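Local coordinates for protein putative laminarinase (Phanerochaete chrysosporium, PDB 2W39) that probably hydrolyses the glycosidic bonds of beta-glucans such as laminarin and lichenin, as an extracellular glycoside hydrolase of family 16 from a white-rot fungus, at residues E115-E120 against A129-T134; G97-A102 against D256-A261; R30-D35 against G68-R73. One frame throughout, in Å; residues are numbered along the deposited sequence.

In the fold
All three contacts reach the same mixed sheet of the beta sandwich. Contact 1 lies deepest, about 8 Å from the chain centre. Contact 2 is about 12 Å out and contact 3 about 16 Å, nearer the surface. Contacts 1 and 2 touch: strands 98-105 and 115-120 are neighbours in the sheet, and both contacts reach the bound sugar. Contact 3 stands apart, though Arg73 also bonds a further glucose of the bound sugar. The chemistry changes with place. Contact 1 is a hairpin whose acids and histidine line the subsite. Contact 2 is aromatic packing without direct hydrogen bonds between its segments. Contact 3 joins parallel strands by backbone bonds, an asparagine pair and a CH-pi contact of an arginine methylene on a tyrosine ring.

Contact 1 (E115-E120 against A129-T134); sequences EVDIIE and AMTLHT. With LGC (D-glucono-1,5-lactone), chain D; BGC (beta-D-glucopyranose), chain B.
Glu115-Asp117 and Ala129-His133 run antiparallel, 4.7 Å apart at closest approach, with Asp117 and Thr131 as a hydrogen-bonded pair. Asp117 N donates to Thr131 O (2.8 Å), and Thr131 N returns a bond to Asp117 O. On one face Val116 and Leu132 lie side by side, Val116 CG2 meeting Leu132 CD2 at 3.6 Å. The other face carries Glu115, Asp117, Thr131 and His133. The Glu115 carboxylate stacks on the His133 ring, the planes 11° apart. Its extended chain, with CG anti to the backbone N (chi1 171°), runs alongside the histidine. Lactone and glucose are modelled as alternatives in the same place. Glu115 OE1 lies 2.6 Å from O2 of the lactone and takes a hydrogen bond from Trp110. Asp117 comes to the ring edge instead, its OD2 2.9 Å from His133 NE2, a weak, bent bond. Asn162 bonds His133 ND1. A water links Glu120 OE1, Thr131 OG1 and, weakly, Ala129 O across the strands. Glu120 OE2, also bonded by Trp99, lies 2.6 Å from O1 of the glucose. A bulge at Ile118 and Ile119, both facing Ala102, precedes Glu120. Acids alternating along a bulged strand characterise the family 16 active site, here the -1 pocket.

Contact 2 (G97-A102 against D256-A261); sequences GTWPAA and DWAGQA. With BGC (beta-D-glucopyranose), chain B; LGC (D-glucono-1,5-lactone), chain D.
Trp99 reaches from strand 98-105 to the short, weakly bonded helix at Asp256-Ala258, and its indole makes most of the contact. Trp99 CB touches Ala258 CB at 4.0 Å, and the same methyl lies near Gly97 O. With CG anti to the backbone N (chi1 -178°), the indole is carried out from the strand past the helix backbone. Trp99 CE3 passes Ala258 N. Further along the benzo ring, Trp99 CZ3 comes within 3.4 Å of Trp257 N, and Asp256 N sits at the ring edge. Trp99 CH2 meets Trp257 CB at 3.6 Å; Trp257 CB lies over the six-membered ring of Trp99 as a CH-pi contact, 3.8 Å from that centroid. The two indoles form an offset edge-to-face pair, the edge of Trp257 toward the face of Trp99, with planes at 80°. In this beta sandwich the packing sets the short helix after strand 246-253 against a tryptophan of the sugar pocket. O1 of the glucose lies at the edge of the Trp99 indole, in its plane. Trp99 NE1 is hydrogen-bonded to Glu120 OE2 and lies 3.2 Å from O6 of whichever sugar, lactone or glucose, occupies the site. Replacing Trp99 by an alanine is likely to leave Trp257 without its aromatic partner, open a gap before the helix and deprive Glu120 of its N-H donor. Within Asp256-Ala261, Gln260 NE2 bonds Asp256 O at 3.0 Å, while Asp256 OD2 bonds His28.

Contact 3 (R30-D35 against G68-R73); sequences RVNYVD and GRNSVR
Backbone hydrogen bonds zip Val31-Tyr33 to Arg69-Ser71 as parallel strands, their short axes 37° apart. Asn32 is bonded through both its N and its O: N donates to Arg69 O (2.9 Å), and O accepts from Ser71 N. Arg69 N to Arg30 O and Val34 N to Ser71 O extend the ladder at its two ends. CA-H...O contacts, such as Asn70 CA to Asn32 O, lie between these bonds.

The polar side-chain bond is between two asparagines. Asn32 and Asn70 lie side by side on one face of the sheet. Asn32 ND2 donates to Asn70 OD1 at 2.9 Å and nearly straight (165°). The acceptor lies in the amide plane of Asn32, although the two amides are turned 42° from each other.

The aromatic contact is on the other face. Arg73 CB sits over the Tyr33 ring, 3.7 Å from its centroid, in a CH-pi contact, and Val31 CG2 lies over the opposite face. The ring is therefore held between two aliphatic groups. Van der Waals contact joins Val31 CG2 to Ser71 CB at 3.6 Å, and apolar packing sets Val34 CG2 against Val72 CG1.

The Arg30 guanidinium, whose NE bonds Asn278, lays one face over Gly68 CA, offset toward its rim. A side chain at Gly68 would run into the Arg30-Val31 backbone.

Waters bridge three places. One joins Val31 O to Gly68 N, another Val34 O to Arg73 N, and a third Tyr33 OH to Arg73 NH1. Arg73 also forms salt bridges with Glu21 and Glu107. Strand 31-33 adds on to strand 69-76 as the parallel pair of the mixed sheet, whose other pairs are antiparallel. This beta-sandwich sheet also carries the sugar site, where Arg73 NH2 bonds O6 of a bound glucose.

Contact 1 (E115-E120 against A129-T134)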
# COMPACT_ATOMS: atom_id res chain seq x y z
N GLU A 115 3.58 1.46 -11.69
CA GLU A 115 3.29 1.06 -10.32
C GLU A 115 3.08 2.34 -9.54
O GLU A 115 3.87 3.29 -9.67
CB GLU A 115 4.46 0.28 -9.71
CG GLU A 115 4.33 0.01 -8.22
CD GLU A 115 5.52 -0.72 -7.62
OE1 GLU A 115 6.38 -1.23 -8.36
OE2 GLU A 115 5.58 -0.82 -6.38
N VAL A 116 2.02 2.42 -8.75
CA VAL A 116 1.86 3.51 -7.79
C VAL A 116 1.66 2.91 -6.41
O VAL A 116 0.70 2.16 -6.16
CB VAL A 116 0.72 4.51 -8.15
CG1 VAL A 116 -0.60 3.79 -8.46
CG2 VAL A 116 0.55 5.53 -7.01
N ASP A 117 2.56 3.26 -5.51
CA ASP A 117 2.49 2.83 -4.11
C ASP A 117 1.79 3.91 -3.33
O ASP A 117 2.25 5.05 -3.31
CB ASP A 117 3.89 2.57 -3.56
CG ASP A 117 4.68 1.62 -4.44
OD1 ASP A 117 4.14 0.55 -4.80
OD2 ASP A 117 5.81 1.95 -4.82
N ILE A 118 0.67 3.55 -2.72
CA ILE A 118 -0.20 4.49 -2.03
C ILE A 118 0.10 4.50 -0.52
O ILE A 118 0.26 5.57 0.07
CB ILE A 118 -1.69 4.15 -2.31
CG1 ILE A 118 -1.95 4.19 -3.82
CG2 ILE A 118 -2.59 5.10 -1.54
CD1 ILE A 118 -3.30 3.58 -4.24
N ILE A 119 0.16 3.31 0.07
CA ILE A 119 0.60 3.12 1.45
C ILE A 119 1.78 2.18 1.39
O ILE A 119 1.69 1.10 0.83
CB ILE A 119 -0.50 2.48 2.33
CG1 ILE A 119 -1.82 3.25 2.19
CG2 ILE A 119 -0.00 2.42 3.78
CD1 ILE A 119 -3.00 2.62 2.94
N GLU A 120 2.90 2.58 1.98
CA GLU A 120 4.07 1.69 2.00
C GLU A 120 5.11 2.16 2.99
O GLU A 120 5.40 3.36 3.08
CB GLU A 120 4.75 1.64 0.62
CG GLU A 120 5.72 0.47 0.51
CD GLU A 120 6.50 0.41 -0.79
OE1 GLU A 120 6.48 1.38 -1.57
OE2 GLU A 120 7.16 -0.64 -1.00
N ALA A 129 5.36 6.57 2.54
CA ALA A 129 5.95 6.92 1.25
C ALA A 129 4.94 6.60 0.15
O ALA A 129 4.35 5.51 0.15
CB ALA A 129 7.25 6.15 1.02
N MET A 130 4.82 7.51 -0.81
CA MET A 130 3.97 7.37 -1.99
C MET A 130 4.90 7.52 -3.19
O MET A 130 5.65 8.50 -3.27
CB MET A 130 2.89 8.44 -1.98
CG MET A 130 1.93 8.24 -0.78
SD MET A 130 1.39 9.76 0.04
CE MET A 130 2.96 10.33 0.73
N THR A 131 4.90 6.54 -4.09
CA THR A 131 5.99 6.39 -5.05
C THR A 131 5.46 5.86 -6.37
O THR A 131 4.60 4.97 -6.39
CB THR A 131 7.02 5.39 -4.50
OG1 THR A 131 7.40 5.77 -3.17
CG2 THR A 131 8.26 5.32 -5.35
N LEU A 132 6.01 6.38 -7.47
CA LEU A 132 5.78 5.75 -8.77
C LEU A 132 7.02 5.00 -9.21
O LEU A 132 8.15 5.46 -8.99
CB LEU A 132 5.44 6.75 -9.87
CG LEU A 132 4.35 7.77 -9.58
CD1 LEU A 132 4.05 8.57 -10.82
CD2 LEU A 132 3.08 7.14 -9.03
N HIS A 133 6.80 3.86 -9.86
CA HIS A 133 7.87 3.12 -10.53
C HIS A 133 7.43 2.93 -11.97
O HIS A 133 6.32 2.45 -12.22
CB HIS A 133 8.06 1.73 -9.90
CG HIS A 133 8.34 1.74 -8.44
ND1 HIS A 133 9.53 1.30 -7.90
CD2 HIS A 133 7.57 2.10 -7.38
CE1 HIS A 133 9.49 1.40 -6.58
NE2 HIS A 133 8.31 1.89 -6.24
N THR A 134 8.30 3.31 -12.91
CA THR A 134 7.97 3.28 -14.33
C THR A 134 9.17 2.79 -15.12
O THR A 134 10.26 2.58 -14.58
CB THR A 134 7.58 4.68 -14.85
OG1 THR A 134 8.73 5.54 -14.81
CG2 THR A 134 6.45 5.31 -14.04
C1 LGC D . 7.61 -1.46 -4.68
C2 LGC D . 8.17 -2.55 -5.55
O5 LGC D . 6.38 -1.61 -3.90
O1 LGC D . 8.21 -0.40 -4.60
O2 LGC D . 8.39 -2.06 -6.89
C3 LGC D . 7.25 -3.78 -5.54
O3 LGC D . 7.98 -4.94 -5.96
C4 LGC D . 6.67 -3.99 -4.14
O4 LGC D . 6.04 -5.26 -4.02
C5 LGC D . 5.68 -2.86 -3.89
C6 LGC D . 4.91 -2.95 -2.58
O6 LGC D . 5.77 -3.05 -1.44
C2 BGC B . 8.25 -2.37 -5.14
C3 BGC B . 7.35 -3.58 -5.44
C4 BGC B . 6.68 -4.01 -4.14
C5 BGC B . 5.72 -2.90 -3.76
C6 BGC B . 4.91 -3.26 -2.52
C1 BGC B . 7.67 -1.35 -4.14
O1 BGC B . 8.65 -1.08 -3.12
O2 BGC B . 8.58 -1.71 -6.37
O3 BGC B . 8.10 -4.65 -6.02
O4 BGC B . 5.98 -5.24 -4.31
O5 BGC B . 6.42 -1.67 -3.49
O6 BGC B . 5.68 -3.01 -1.34
O HOH W 1 6.00 4.12 -1.59
O HOH W 2 8.44 1.98 -3.41

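Contact 2 (G97-A102 against D256-A261)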
# COMPACT_ATOMS: atom_id res chain seq x y z
N GLY A 97 10.35 -5.90 11.01
CA GLY A 97 10.36 -6.79 9.87
C GLY A 97 9.20 -6.60 8.92
O GLY A 97 9.24 -7.10 7.80
N THR A 98 8.17 -5.87 9.34
CA THR A 98 6.98 -5.75 8.49
C THR A 98 7.19 -4.81 7.31
O THR A 98 7.86 -3.78 7.43
CB THR A 98 5.73 -5.30 9.27
OG1 THR A 98 5.92 -4.01 9.86
CG2 THR A 98 5.33 -6.31 10.35
N TRP A 99 6.57 -5.18 6.20
CA TRP A 99 6.60 -4.39 4.97
C TRP A 99 5.22 -4.49 4.32
O TRP A 99 4.99 -5.30 3.42
CB TRP A 99 7.72 -4.89 4.07
CG TRP A 99 7.91 -4.12 2.79
CD1 TRP A 99 7.24 -3.00 2.34
CD2 TRP A 99 8.84 -4.47 1.76
NE1 TRP A 99 7.70 -2.64 1.09
CE2 TRP A 99 8.68 -3.52 0.71
CE3 TRP A 99 9.78 -5.49 1.60
CZ2 TRP A 99 9.43 -3.57 -0.47
CZ3 TRP A 99 10.53 -5.54 0.43
CH2 TRP A 99 10.35 -4.59 -0.59
N PRO A 100 4.28 -3.69 4.83
CA PRO A 100 2.93 -3.66 4.27
C PRO A 100 2.86 -2.71 3.07
O PRO A 100 3.64 -1.76 2.99
CB PRO A 100 2.10 -3.11 5.41
CG PRO A 100 3.03 -2.14 6.13
CD PRO A 100 4.41 -2.76 5.98
N ALA A 101 1.90 -2.94 2.18
CA ALA A 101 1.66 -2.02 1.09
C ALA A 101 0.23 -2.09 0.59
O ALA A 101 -0.40 -3.16 0.58
CB ALA A 101 2.64 -2.28 -0.07
N ALA A 102 -0.27 -0.93 0.15
CA ALA A 102 -1.50 -0.83 -0.66
C ALA A 102 -1.07 -0.05 -1.90
O ALA A 102 -0.50 1.05 -1.80
CB ALA A 102 -2.61 -0.11 0.10
N ASP A 256 13.76 -7.27 0.14
CA ASP A 256 14.73 -6.40 -0.50
C ASP A 256 14.80 -4.96 0.05
O ASP A 256 15.78 -4.26 -0.20
CB ASP A 256 14.51 -6.41 -2.01
CG ASP A 256 14.65 -7.81 -2.60
OD1 ASP A 256 15.41 -8.64 -2.04
OD2 ASP A 256 13.99 -8.06 -3.63
N TRP A 257 13.78 -4.54 0.79
CA TRP A 257 13.83 -3.28 1.51
C TRP A 257 13.93 -3.54 3.01
O TRP A 257 14.98 -3.27 3.60
CB TRP A 257 12.63 -2.39 1.12
CG TRP A 257 12.61 -1.00 1.74
CD1 TRP A 257 13.59 -0.43 2.51
CD2 TRP A 257 11.58 -0.02 1.60
NE1 TRP A 257 13.21 0.85 2.87
CE2 TRP A 257 11.98 1.12 2.34
CE3 TRP A 257 10.34 -0.01 0.95
CZ2 TRP A 257 11.18 2.26 2.42
CZ3 TRP A 257 9.55 1.13 1.04
CH2 TRP A 257 9.97 2.25 1.78
N ALA A 258 12.89 -4.11 3.61
CA ALA A 258 12.80 -4.22 5.08
C ALA A 258 13.90 -5.08 5.70
O ALA A 258 14.27 -4.87 6.86
CB ALA A 258 11.43 -4.74 5.51
N GLY A 259 14.40 -6.05 4.93
CA GLY A 259 15.36 -7.02 5.47
C GLY A 259 16.81 -6.61 5.43
O GLY A 259 17.66 -7.30 6.02
N GLN A 260 17.13 -5.52 4.75
CA GLN A 260 18.52 -5.04 4.72
C GLN A 260 18.97 -4.73 6.14
O GLN A 260 18.28 -4.04 6.87
CB GLN A 260 18.64 -3.78 3.89
CG GLN A 260 18.46 -3.99 2.41
CD GLN A 260 18.77 -2.75 1.62
OE1 GLN A 260 19.86 -2.18 1.73
NE2 GLN A 260 17.82 -2.32 0.79
N ALA A 261 20.14 -5.24 6.53
CA ALA A 261 20.59 -5.07 7.91
C ALA A 261 20.66 -3.60 8.35
O ALA A 261 20.20 -3.26 9.43
CB ALA A 261 21.93 -5.75 8.12
C2 BGC B . 8.25 -2.37 -5.14
C3 BGC B . 7.35 -3.58 -5.44
C4 BGC B . 6.68 -4.01 -4.14
C5 BGC B . 5.72 -2.90 -3.76
C6 BGC B . 4.91 -3.26 -2.52
C1 BGC B . 7.67 -1.35 -4.14
O1 BGC B . 8.65 -1.08 -3.12
O2 BGC B . 8.58 -1.71 -6.37
O3 BGC B . 8.10 -4.65 -6.02
O4 BGC B . 5.98 -5.24 -4.31
O5 BGC B . 6.42 -1.67 -3.49
O6 BGC B . 5.68 -3.01 -1.34
C1 LGC D . 7.61 -1.46 -4.68
C2 LGC D . 8.17 -2.55 -5.55
O5 LGC D . 6.38 -1.61 -3.90
O1 LGC D . 8.21 -0.40 -4.60
O2 LGC D . 8.39 -2.06 -6.89
C3 LGC D . 7.25 -3.78 -5.54
O3 LGC D . 7.98 -4.94 -5.96
C4 LGC D . 6.67 -3.99 -4.14
O4 LGC D . 6.04 -5.26 -4.02
C5 LGC D . 5.68 -2.86 -3.89
C6 LGC D . 4.91 -2.95 -2.58
O6 LGC D . 5.77 -3.05 -1.44

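Contact 3 (R30-D35 against G68-R73)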
# COMPACT_ATOMS: atom_id res chain seq x y z
N ARG A 30 10.65 -12.92 3.83
CA ARG A 30 10.53 -14.13 4.63
C ARG A 30 9.04 -14.39 4.87
O ARG A 30 8.51 -14.27 5.98
CB ARG A 30 11.30 -13.96 5.94
CG ARG A 30 11.34 -15.19 6.82
CD ARG A 30 11.90 -16.43 6.11
NE ARG A 30 11.90 -17.55 7.03
CZ ARG A 30 11.88 -18.83 6.66
NH1 ARG A 30 11.87 -19.17 5.38
NH2 ARG A 30 11.88 -19.76 7.61
N VAL A 31 8.36 -14.72 3.77
CA VAL A 31 6.90 -14.77 3.74
C VAL A 31 6.45 -15.99 2.97
O VAL A 31 7.11 -16.42 2.01
CB VAL A 31 6.31 -13.48 3.09
CG1 VAL A 31 6.59 -13.40 1.57
CG2 VAL A 31 4.81 -13.36 3.36
N ASN A 32 5.32 -16.55 3.38
CA ASN A 32 4.64 -17.59 2.62
C ASN A 32 3.25 -17.06 2.30
O ASN A 32 2.37 -17.03 3.17
CB ASN A 32 4.55 -18.89 3.42
CG ASN A 32 3.97 -20.01 2.61
OD1 ASN A 32 4.45 -20.32 1.53
ND2 ASN A 32 2.91 -20.62 3.12
N TYR A 33 3.07 -16.60 1.06
CA TYR A 33 1.79 -16.05 0.64
C TYR A 33 0.84 -17.20 0.33
O TYR A 33 1.08 -17.99 -0.58
CB TYR A 33 1.99 -15.19 -0.59
CG TYR A 33 2.47 -13.78 -0.34
CD1 TYR A 33 1.93 -12.99 0.68
CD2 TYR A 33 3.41 -13.19 -1.20
CE1 TYR A 33 2.34 -11.66 0.86
CE2 TYR A 33 3.81 -11.87 -1.03
CZ TYR A 33 3.25 -11.10 -0.02
OH TYR A 33 3.58 -9.78 0.16
N VAL A 34 -0.25 -17.27 1.08
CA VAL A 34 -1.21 -18.36 0.95
C VAL A 34 -2.38 -17.98 0.08
O VAL A 34 -2.68 -16.80 -0.12
CB VAL A 34 -1.68 -18.85 2.34
CG1 VAL A 34 -0.48 -19.36 3.15
CG2 VAL A 34 -2.45 -17.77 3.09
N ASP A 35 -3.04 -18.98 -0.49
CA ASP A 35 -4.22 -18.75 -1.30
C ASP A 35 -5.44 -18.42 -0.43
O ASP A 35 -5.38 -18.43 0.79
CB ASP A 35 -4.47 -19.89 -2.31
CG ASP A 35 -5.15 -21.10 -1.73
OD1 ASP A 35 -5.53 -21.97 -2.55
OD2 ASP A 35 -5.28 -21.24 -0.50
N GLY A 68 8.50 -19.17 4.75
CA GLY A 68 8.38 -17.97 5.55
C GLY A 68 7.08 -17.86 6.32
O GLY A 68 6.25 -18.77 6.32
N ARG A 69 6.89 -16.72 6.97
CA ARG A 69 5.72 -16.52 7.82
C ARG A 69 4.49 -16.39 6.95
O ARG A 69 4.48 -15.61 5.98
CB ARG A 69 5.91 -15.29 8.72
CG ARG A 69 4.81 -15.10 9.76
CD ARG A 69 5.25 -14.27 10.95
NE ARG A 69 6.22 -15.00 11.79
CZ ARG A 69 5.93 -16.03 12.58
NH1 ARG A 69 4.69 -16.48 12.71
NH2 ARG A 69 6.92 -16.63 13.23
N ASN A 70 3.43 -17.12 7.27
CA ASN A 70 2.23 -17.05 6.45
C ASN A 70 1.63 -15.65 6.48
O ASN A 70 1.54 -15.00 7.54
CB ASN A 70 1.15 -18.03 6.93
CG ASN A 70 1.49 -19.47 6.65
OD1 ASN A 70 2.36 -19.80 5.84
ND2 ASN A 70 0.76 -20.37 7.31
N SER A 71 1.24 -15.17 5.29
CA SER A 71 0.64 -13.86 5.13
C SER A 71 -0.16 -13.88 3.83
O SER A 71 -0.28 -14.93 3.18
CB SER A 71 1.74 -12.80 5.10
OG SER A 71 1.17 -11.50 5.22
N VAL A 72 -0.69 -12.71 3.46
CA VAL A 72 -1.55 -12.62 2.30
C VAL A 72 -1.19 -11.42 1.43
O VAL A 72 -0.71 -10.38 1.91
CB VAL A 72 -3.05 -12.59 2.68
CG1 VAL A 72 -3.47 -13.87 3.42
CG2 VAL A 72 -3.40 -11.35 3.50
N ARG A 73 -1.48 -11.58 0.14
CA ARG A 73 -1.34 -10.56 -0.89
C ARG A 73 -2.59 -10.68 -1.75
O ARG A 73 -2.75 -11.66 -2.48
CB ARG A 73 -0.07 -10.82 -1.70
CG ARG A 73 0.08 -9.93 -2.94
CD ARG A 73 1.48 -9.99 -3.47
NE ARG A 73 1.59 -9.45 -4.83
CZ ARG A 73 2.69 -8.92 -5.35
NH1 ARG A 73 3.76 -8.69 -4.60
NH2 ARG A 73 2.71 -8.55 -6.62
O HOH W 3 8.61 -18.72 1.93
O HOH W 4 4.94 -8.78 -1.92
O HOH W 5 -1.66 -14.30 -0.68